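Local coordinates for Lmo2349 protein (Listeria monocytogenes, PDB 4GVO), which probably binds L-cystine or related amino acids outside the cell and delivers them to an ABC transporter for uptake, at residues V22-E27 / E231-A236; L99-L104 / N111-L116; Q159-R164 / S182-K187. One frame throughout, in Å; residues are numbered along the deposited sequence. Where two conformers were deposited one is given.

Interaction 1. Residues V22-E27 / E231-A236; sequences VCFLDE and EKWLGA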
loop_
_atom_site.group_PDB
_atom_site.type_symbol
_atom_site.label_atom_id
_atom_site.label_comp_id
_atom_site.label_asym_id
_atom_site.label_seq_id
_atom_site.Cartn_x
_atom_site.Cartn_y
_atom_site.Cartn_z
ATOM N N VAL A 22 -7.579 -3.699 -3.863
ATOM C CA VAL A 22 -6.998 -2.338 -3.860
ATOM C C VAL A 22 -6.751 -1.850 -5.285
ATOM O O VAL A 22 -7.204 -0.782 -5.683
ATOM C CB VAL A 22 -5.736 -2.297 -3.003
ATOM C CG1 VAL A 22 -4.918 -1.041 -3.281
ATOM C CG2 VAL A 22 -6.101 -2.464 -1.524
ATOM N N CYS A 23 -6.039 -2.664 -6.056
ATOM C CA CYS A 23 -5.786 -2.391 -7.478
ATOM C C CYS A 23 -5.503 -3.732 -8.139
ATOM O O CYS A 23 -4.489 -4.353 -7.925
ATOM C CB CYS A 23 -4.697 -1.322 -7.730
ATOM S SG CYS A 23 -3.112 -1.585 -6.918
ATOM N N PHE A 24 -6.473 -4.189 -8.916
ATOM C CA PHE A 24 -6.447 -5.513 -9.470
ATOM C C PHE A 24 -7.428 -5.599 -10.630
ATOM O O PHE A 24 -8.252 -4.737 -10.803
ATOM C CB PHE A 24 -6.758 -6.557 -8.419
ATOM C CG PHE A 24 -8.218 -6.648 -8.057
ATOM C CD1 PHE A 24 -8.797 -5.709 -7.203
ATOM C CD2 PHE A 24 -9.032 -7.643 -8.572
ATOM C CE1 PHE A 24 -10.126 -5.758 -6.844
ATOM C CE2 PHE A 24 -10.367 -7.704 -8.215
ATOM C CZ PHE A 24 -10.922 -6.741 -7.370
ATOM N N LEU A 25 -7.286 -6.646 -11.445
ATOM C CA LEU A 25 -8.167 -6.892 -12.558
ATOM C C LEU A 25 -9.205 -7.941 -12.151
ATOM O O LEU A 25 -8.849 -9.028 -11.664
ATOM C CB LEU A 25 -7.351 -7.371 -13.752
ATOM C CG LEU A 25 -6.367 -6.343 -14.348
ATOM C CD1 LEU A 25 -5.293 -7.072 -15.193
ATOM C CD2 LEU A 25 -7.127 -5.256 -15.101
ATOM N N ASP A 26 -10.475 -7.629 -12.354
ATOM C CA ASP A 26 -11.549 -8.597 -12.030
ATOM C C ASP A 26 -11.705 -9.661 -13.132
ATOM O O ASP A 26 -10.898 -9.703 -14.064
ATOM C CB ASP A 26 -12.860 -7.852 -11.721
ATOM C CG ASP A 26 -13.538 -7.269 -12.964
ATOM O OD1 ASP A 26 -13.120 -7.564 -14.130
ATOM O OD2 ASP A 26 -14.502 -6.481 -12.753
ATOM N N GLU A 27 -12.780 -10.449 -13.048
ATOM C CA GLU A 27 -13.001 -11.570 -13.970
ATOM C C GLU A 27 -13.243 -11.110 -15.407
ATOM O O GLU A 27 -13.137 -11.915 -16.353
ATOM C CB GLU A 27 -14.203 -12.438 -13.527
ATOM C CG GLU A 27 -14.358 -12.657 -12.019
ATOM C CD GLU A 27 -14.994 -11.467 -11.309
ATOM O OE1 GLU A 27 -16.211 -11.252 -11.486
ATOM O OE2 GLU A 27 -14.275 -10.738 -10.584
ATOM N N GLU A 231 -15.812 0.130 3.433
ATOM C CA GLU A 231 -16.479 -1.093 3.872
ATOM C C GLU A 231 -16.474 -2.164 2.776
ATOM O O GLU A 231 -16.179 -3.337 3.034
ATOM C CB GLU A 231 -17.911 -0.818 4.340
ATOM C CG GLU A 231 -18.618 -2.108 4.750
ATOM C CD GLU A 231 -19.349 -2.044 6.074
ATOM O OE1 GLU A 231 -19.179 -1.066 6.828
ATOM O OE2 GLU A 231 -20.089 -3.003 6.368
ATOM N N LYS A 232 -16.775 -1.743 1.558
ATOM C CA LYS A 232 -16.839 -2.685 0.432
ATOM C C LYS A 232 -15.513 -3.409 0.219
ATOM O O LYS A 232 -15.464 -4.620 -0.002
ATOM C CB LYS A 232 -17.233 -1.919 -0.851
ATOM C CG LYS A 232 -17.319 -2.781 -2.076
ATOM C CD LYS A 232 -17.918 -2.069 -3.271
ATOM C CE LYS A 232 -17.875 -2.922 -4.539
ATOM N NZ LYS A 232 -18.424 -2.169 -5.713
ATOM N N TRP A 233 -14.429 -2.649 0.204
ATOM C CA TRP A 233 -13.151 -3.175 -0.248
ATOM C C TRP A 233 -12.237 -3.596 0.872
ATOM O O TRP A 233 -11.452 -4.507 0.690
ATOM C CB TRP A 233 -12.449 -2.119 -1.105
ATOM C CG TRP A 233 -13.141 -1.886 -2.434
ATOM C CD1 TRP A 233 -13.867 -0.782 -2.840
ATOM C CD2 TRP A 233 -13.215 -2.833 -3.542
ATOM N NE1 TRP A 233 -14.360 -0.952 -4.110
ATOM C CE2 TRP A 233 -13.986 -2.199 -4.579
ATOM C CE3 TRP A 233 -12.735 -4.087 -3.739
ATOM C CZ2 TRP A 233 -14.233 -2.817 -5.778
ATOM C CZ3 TRP A 233 -12.989 -4.726 -4.963
ATOM C CH2 TRP A 233 -13.711 -4.094 -5.966
ATOM N N LEU A 234 -12.261 -2.870 1.990
ATOM C CA LEU A 234 -11.368 -3.146 3.109
ATOM C C LEU A 234 -12.008 -3.997 4.195
ATOM O O LEU A 234 -11.289 -4.571 5.006
ATOM C CB LEU A 234 -10.837 -1.837 3.712
ATOM C CG LEU A 234 -10.174 -0.825 2.761
ATOM C CD1 LEU A 234 -9.693 0.416 3.557
ATOM C CD2 LEU A 234 -9.105 -1.458 1.842
ATOM N N GLY A 235 -13.340 -4.019 4.252
ATOM C CA GLY A 235 -14.071 -4.722 5.286
ATOM C C GLY A 235 -14.513 -3.809 6.399
ATOM O O GLY A 235 -13.871 -2.818 6.702
ATOM N N ALA A 236 -15.618 -4.175 7.037
ATOM C CA ALA A 236 -16.168 -3.402 8.104
ATOM C C ALA A 236 -15.139 -3.097 9.203
ATOM O O ALA A 236 -15.138 -1.993 9.724
ATOM C CB ALA A 236 -17.371 -4.133 8.702
#

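Interaction 2. Residues L99-L104 / N111-L116; sequences LQLTVL and NSTKDL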
loop_
_atom_site.group_PDB
_atom_site.type_symbol
_atom_site.label_atom_id
_atom_site.label_comp_id
_atom_site.label_asym_id
_atom_site.label_seq_id
_atom_site.Cartn_x
_atom_site.Cartn_y
_atom_site.Cartn_z
ATOM N N LEU A 99 2.019 -0.914 10.172
ATOM C CA LEU A 99 2.839 -2.081 9.825
ATOM C C LEU A 99 3.278 -2.873 11.059
ATOM O O LEU A 99 3.697 -2.305 12.051
ATOM C CB LEU A 99 4.101 -1.632 9.087
ATOM C CG LEU A 99 3.866 -1.032 7.681
ATOM C CD1 LEU A 99 5.208 -0.540 7.091
ATOM C CD2 LEU A 99 3.155 -2.031 6.770
ATOM N N GLN A 100 3.202 -4.181 10.949
ATOM C CA GLN A 100 3.694 -5.112 11.937
ATOM C C GLN A 100 4.431 -6.247 11.255
ATOM O O GLN A 100 4.076 -6.625 10.124
ATOM C CB GLN A 100 2.553 -5.732 12.768
ATOM C CG GLN A 100 1.960 -4.769 13.790
ATOM C CD GLN A 100 0.683 -5.287 14.379
ATOM O OE1 GLN A 100 -0.354 -5.152 13.791
ATOM N NE2 GLN A 100 0.784 -5.955 15.545
ATOM N N LEU A 101 5.398 -6.839 11.941
ATOM C CA LEU A 101 5.914 -8.130 11.517
ATOM C C LEU A 101 4.763 -9.093 11.336
ATOM O O LEU A 101 3.792 -9.086 12.083
ATOM C CB LEU A 101 6.899 -8.707 12.492
ATOM C CG LEU A 101 8.173 -7.915 12.767
ATOM C CD1 LEU A 101 9.032 -8.628 13.807
ATOM C CD2 LEU A 101 8.960 -7.647 11.473
ATOM N N THR A 102 4.890 -9.925 10.311
ATOM C CA THR A 102 3.831 -10.851 9.950
ATOM C C THR A 102 4.508 -12.206 9.718
ATOM O O THR A 102 5.544 -12.296 9.078
ATOM C CB THR A 102 3.109 -10.335 8.702
ATOM O OG1 THR A 102 2.430 -9.118 9.030
ATOM C CG2 THR A 102 2.077 -11.357 8.195
ATOM N N VAL A 103 3.929 -13.249 10.308
ATOM C CA VAL A 103 4.505 -14.586 10.318
ATOM C C VAL A 103 3.439 -15.636 9.999
ATOM O O VAL A 103 2.254 -15.344 9.941
ATOM C CB VAL A 103 5.131 -14.881 11.696
ATOM C CG1 VAL A 103 6.309 -13.937 11.988
ATOM C CG2 VAL A 103 4.057 -14.818 12.796
ATOM N N LEU A 104 3.874 -16.866 9.759
ATOM C CA LEU A 104 2.918 -17.996 9.720
ATOM C C LEU A 104 2.146 -18.077 11.035
ATOM O O LEU A 104 2.692 -17.852 12.110
ATOM C CB LEU A 104 3.661 -19.267 9.564
ATOM C CG LEU A 104 4.115 -19.741 8.280
ATOM C CD1 LEU A 104 4.641 -21.177 8.576
ATOM C CD2 LEU A 104 2.986 -19.751 7.243
ATOM N N ASN A 111 8.392 -11.875 18.265
ATOM C CA ASN A 111 7.568 -10.783 18.711
ATOM C C ASN A 111 8.300 -9.487 18.424
ATOM O O ASN A 111 7.876 -8.747 17.566
ATOM C CB ASN A 111 7.141 -10.960 20.180
ATOM C CG ASN A 111 6.106 -9.925 20.568
ATOM O OD1 ASN A 111 6.412 -8.763 20.603
ATOM N ND2 ASN A 111 4.843 -10.338 20.634
ATOM N N SER A 112 9.396 -9.215 19.111
ATOM C CA SER A 112 10.243 -8.068 18.840
ATOM C C SER A 112 11.019 -8.283 17.542
ATOM O O SER A 112 11.350 -9.405 17.169
ATOM C CB SER A 112 11.280 -7.974 19.954
ATOM O OG SER A 112 12.194 -6.914 19.765
ATOM N N THR A 113 11.438 -7.173 16.916
ATOM C CA THR A 113 12.415 -7.269 15.842
ATOM C C THR A 113 13.738 -7.861 16.316
ATOM O O THR A 113 14.513 -8.377 15.519
ATOM C CB THR A 113 12.666 -5.953 15.131
ATOM O OG1 THR A 113 13.095 -5.013 16.098
ATOM C CG2 THR A 113 11.370 -5.426 14.473
ATOM N N LYS A 114 14.026 -7.768 17.607
ATOM C CA LYS A 114 15.248 -8.397 18.135
ATOM C C LYS A 114 15.194 -9.925 17.921
ATOM O O LYS A 114 16.239 -10.557 17.745
ATOM C CB LYS A 114 15.456 -8.065 19.619
ATOM C CG LYS A 114 15.684 -6.589 19.913
ATOM C CD LYS A 114 15.773 -6.298 21.411
ATOM C CE LYS A 114 15.747 -4.819 21.628
ATOM N NZ LYS A 114 16.886 -4.197 20.898
ATOM N N ASP A 115 13.991 -10.506 17.858
ATOM C CA ASP A 115 13.814 -11.927 17.649
ATOM C C ASP A 115 14.102 -12.363 16.221
ATOM O O ASP A 115 14.054 -13.552 15.925
ATOM C CB ASP A 115 12.413 -12.381 18.052
ATOM C CG ASP A 115 12.009 -12.014 19.491
ATOM O OD1 ASP A 115 12.869 -11.820 20.378
ATOM O OD2 ASP A 115 10.760 -11.911 19.737
ATOM N N LEU A 116 14.378 -11.424 15.328
ATOM C CA LEU A 116 14.788 -11.735 13.979
ATOM C C LEU A 116 16.261 -12.047 13.821
ATOM O O LEU A 116 16.670 -12.389 12.727
ATOM C CB LEU A 116 14.452 -10.554 13.037
ATOM C CG LEU A 116 12.970 -10.168 12.962
ATOM C CD1 LEU A 116 12.855 -8.883 12.138
ATOM C CD2 LEU A 116 12.187 -11.285 12.308
#

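Interaction 3. Residues Q159-R164 / S182-K187; sequences QLKTGR and SAIKEK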
loop_
_atom_site.group_PDB
_atom_site.type_symbol
_atom_site.label_atom_id
_atom_site.label_comp_id
_atom_site.label_asym_id
_atom_site.label_seq_id
_atom_site.Cartn_x
_atom_site.Cartn_y
_atom_site.Cartn_z
ATOM N N GLN A 159 6.999 -18.107 0.487
ATOM C CA GLN A 159 8.228 -18.222 1.193
ATOM C C GLN A 159 7.983 -18.337 2.705
ATOM O O GLN A 159 8.740 -19.059 3.380
ATOM C CB GLN A 159 9.186 -17.078 0.886
ATOM C CG GLN A 159 9.585 -16.988 -0.566
ATOM C CD GLN A 159 10.882 -16.266 -0.802
ATOM O OE1 GLN A 159 11.817 -16.372 0.027
ATOM N NE2 GLN A 159 10.972 -15.525 -1.923
ATOM N N LEU A 160 6.901 -17.750 3.223
ATOM C CA LEU A 160 6.570 -18.013 4.649
ATOM C C LEU A 160 6.119 -19.468 4.846
ATOM O O LEU A 160 6.504 -20.131 5.797
ATOM C CB LEU A 160 5.460 -17.090 5.133
ATOM C CG LEU A 160 5.859 -15.613 5.292
ATOM C CD1 LEU A 160 4.613 -14.771 5.549
ATOM C CD2 LEU A 160 6.913 -15.414 6.364
ATOM N N LYS A 161 5.314 -19.963 3.903
ATOM C CA LYS A 161 4.769 -21.329 3.976
ATOM C C LYS A 161 5.882 -22.349 4.123
ATOM O O LYS A 161 5.782 -23.263 4.926
ATOM C CB LYS A 161 3.969 -21.651 2.702
ATOM C CG LYS A 161 3.274 -23.005 2.693
ATOM C CD LYS A 161 2.481 -23.253 1.393
ATOM C CE LYS A 161 1.666 -24.551 1.432
ATOM N NZ LYS A 161 0.292 -24.521 0.813
ATOM N N THR A 162 6.905 -22.229 3.269
ATOM C CA THR A 162 8.001 -23.194 3.247
ATOM C C THR A 162 9.049 -22.998 4.310
ATOM O O THR A 162 9.907 -23.863 4.484
ATOM C CB THR A 162 8.762 -23.184 1.909
ATOM O OG1 THR A 162 9.368 -21.910 1.720
ATOM C CG2 THR A 162 7.836 -23.444 0.766
ATOM N N GLY A 163 9.000 -21.868 5.028
ATOM C CA GLY A 163 10.017 -21.534 5.970
ATOM C C GLY A 163 11.247 -20.863 5.373
ATOM O O GLY A 163 12.174 -20.540 6.084
ATOM N N ARG A 164 11.258 -20.620 4.073
ATOM C CA ARG A 164 12.385 -19.922 3.452
ATOM C C ARG A 164 12.511 -18.523 4.003
ATOM O O ARG A 164 13.607 -17.982 4.090
ATOM C CB ARG A 164 12.231 -19.794 1.919
ATOM C CG ARG A 164 12.380 -21.056 1.126
ATOM C CD ARG A 164 11.847 -20.853 -0.275
ATOM N NE ARG A 164 12.700 -19.963 -1.019
ATOM C CZ ARG A 164 12.365 -19.407 -2.190
ATOM N NH1 ARG A 164 11.158 -19.595 -2.740
ATOM N NH2 ARG A 164 13.230 -18.611 -2.820
ATOM N N SER A 182 -6.979 -18.484 1.674
ATOM C CA SER A 182 -5.653 -19.032 1.454
ATOM C C SER A 182 -5.458 -20.210 2.373
ATOM O O SER A 182 -5.968 -20.237 3.487
ATOM C CB SER A 182 -4.564 -17.931 1.693
ATOM O OG SER A 182 -3.287 -18.493 1.470
ATOM N N ALA A 183 -4.711 -21.208 1.915
ATOM C CA ALA A 183 -4.203 -22.272 2.795
ATOM C C ALA A 183 -3.088 -21.768 3.703
ATOM O O ALA A 183 -2.909 -22.299 4.797
ATOM C CB ALA A 183 -3.721 -23.470 1.971
ATOM N N ILE A 184 -2.366 -20.722 3.273
ATOM C CA ILE A 184 -1.252 -20.201 4.050
ATOM C C ILE A 184 -1.865 -19.124 4.949
ATOM O O ILE A 184 -2.230 -18.046 4.452
ATOM C CB ILE A 184 -0.133 -19.589 3.143
ATOM C CG1 ILE A 184 0.313 -20.606 2.063
ATOM C CG2 ILE A 184 1.031 -19.031 4.015
ATOM C CD1 ILE A 184 0.975 -19.955 0.845
ATOM N N LYS A 185 -1.988 -19.388 6.240
ATOM C CA LYS A 185 -2.496 -18.355 7.193
ATOM C C LYS A 185 -1.350 -17.584 7.800
ATOM O O LYS A 185 -0.393 -18.162 8.333
ATOM C CB LYS A 185 -3.314 -19.010 8.304
ATOM C CG LYS A 185 -4.454 -19.899 7.846
ATOM C CD LYS A 185 -5.501 -19.192 6.991
ATOM C CE LYS A 185 -6.629 -20.190 6.700
ATOM N NZ LYS A 185 -7.727 -19.581 5.914
ATOM N N GLU A 186 -1.481 -16.268 7.750
ATOM C CA GLU A 186 -0.515 -15.352 8.328
ATOM C C GLU A 186 -1.128 -14.651 9.500
ATOM O O GLU A 186 -2.349 -14.586 9.668
ATOM C CB GLU A 186 -0.123 -14.318 7.302
ATOM C CG GLU A 186 0.627 -14.909 6.123
ATOM C CD GLU A 186 0.970 -13.888 5.057
ATOM O OE1 GLU A 186 0.728 -12.693 5.276
ATOM O OE2 GLU A 186 1.393 -14.282 3.940
ATOM N N LYS A 187 -0.278 -14.144 10.373
ATOM C CA LYS A 187 -0.747 -13.314 11.513
ATOM C C LYS A 187 0.253 -12.185 11.756
ATOM O O LYS A 187 1.461 -12.380 11.587
ATOM C CB LYS A 187 -1.000 -14.150 12.771
ATOM C CG LYS A 187 0.247 -14.637 13.454
ATOM C CD LYS A 187 -0.074 -15.466 14.678
ATOM C CE LYS A 187 1.206 -16.032 15.267
ATOM N NZ LYS A 187 0.865 -17.029 16.312
#

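Interaction 1. Residues V22-E27 / E231-A236
Asp26 OD1, two residues beyond the Phe24 ring that packs on Trp233, accepts backbone hydrogen bonds from both Asn28 N and Lys30 N; the first of these makes an Asx turn. The grip holds the turn of a β-hairpin formed by antiparallel strands 23-25 and 31-32, whose flank is met here by the last turn of helix 225-234. The contact itself is aromatic and small, burying 124 Å² in total. Phe24 CE1 lies 3.6 Å from Trp233 CZ3, and Phe24 CZ follows at 3.8 Å from the same Trp233 carbon. Seen from the phenyl group, the indole arrives at the edge, with CZ3 in the plane of the ring; the indole itself receives the phenyl obliquely. Centroids of the phenyl and the six-membered indole ring are 5.9 Å apart and their planes meet at 71°, values that support neither a stack nor a regular edge-to-face pair. The chi1 of 76° sets Phe24 CG between its own backbone N and carbonyl carbon, and from there the far end of the ring swings to the helix. Trp233 also rests on Thr32, in the partner strand of the hairpin, and on Tyr34 and Glu37, while its carbonyl O is hydrogen-bonded to Asn21 ND2. Where strand 23-25 pairs with strand 18-19, Val22 and Cys23 lie opposite the single residue Phe19, a classic β-bulge. Within the helix, the aliphatic chain of Lys232 lies over one face of the indole, its CG 4.0 Å above the plane and displaced toward the rim.

Interaction 2. Residues L99-L104 / N111-L116
Leu101 and Leu116 adopt similar side-chain shapes: chi1 is -61° in the first and -59° in the second, setting each CG beside its backbone N and anti to the carbonyl carbon, with the branch then extended. Both side chains therefore reach forward, and their methyl ends meet tip to tip, Leu101 CD2 lying 4.1 Å from Leu116 CD1. The other branch of Leu101 covers the start of segment 111-116. Its CD1 is 4.0 Å from Thr113 CG2, the two side chains crossing at about a right angle, and 3.9 Å from the carbonyl O of Asn111. Leu101 supplies 84 Å² of the 141 Å² buried in total, the whole of the strand's share. That strand, 95-104, belongs to the main mixed sheet, where it runs antiparallel to 168-170, 186-189 and 191-202; the chain leaves its end, turns back through a loop, and packs a 3-10 segment, 113-116, against it before strand 120-123. Leu193 of the sheet touches both Leu101 and Thr113, and Phe144 lies against Leu116. Polar bonds fix the shape of the returning loop. Asp115 OD2 accepts from Asn111 N at 2.8 Å on its anti lone pair, with an N-H...O angle of 159°, and takes a second, weak bond from Ser112 N. Ser112 OG accepts from Lys114 N at 3.0 Å, an ST turn, while the backbone bond from Asp115 N to Ser112 O closes the first 3-10 turn. Thr113 divides its two branches: CG2 lies on Leu101, and OG1 is hydrogen-bonded to Gln140 OE1.

Interaction 3. Residues Q159-R164 / S182-K187
The C-terminal turn of helix 156-162 packs on the loop that leads into strand 186-189, through two pairs of side chains, Lys161 with Ile184 and Leu160 with Glu186. Lys161 and Ile184 lie at the closest backbone approach, their CA atoms 6.1 Å apart. Lys161 CG is anti to the backbone N (chi1 -176°), and this sends the aliphatic chain across Ile184 at about a right angle. In the conformer given, one of two deposited for Lys161, its CB is 3.9 Å from both Ile184 CG1 and Ile184 CD1; the closer approach made by CD is uncertain because of the disorder. Deeper in, Leu160 crosses the extended Glu186 side chain, also at about a right angle, with one methyl against the carboxylate: Leu160 CD1 is 3.6 Å from Glu186 OE2. Glu186 is buried, and the apolar contact might raise its pKa, an effect that the weak hydrogen bond from Gln178 NE2 to OE2 would partly offset. Short-range bonds shape both partners. Gly163 leaves the helix with a positive phi of 83° while its N bonds to Leu160 O at 3.1 Å. In the loop, Ser182 OG accepts from Ile184 N at 3.0 Å in an ST turn, and Lys185 NZ bonds to Ser182 O at 3.1 Å. Strands 168-170 and 186-189 both pair antiparallel with 95-104 and so run parallel to each other; joined through helix 172-180, they form a β-α-β crossover, with this contact at the return loop to its second strand.

Overall arrangement
Interactions 2 and 3 belong to one sheet and touch: Val103 O of strand 95-104 and Lys187 N of strand 186-189 are 2.8 Å apart, a probable hydrogen bond, and the centres of the two contacts are 14 Å apart. Interaction 1 stands well away, its centre 27 Å from that of interaction 2 and 22 Å from that of interaction 3. None lines the amino-acid pocket directly, but two share a strand or a bulge with its residues. The bulge of 22-27 faces Phe19, a pocket residue, and strand 95-104 carries another, Phe97. The side chains of Phe24 and Glu186 lie about 12 Å and 11 Å from the bound histidine.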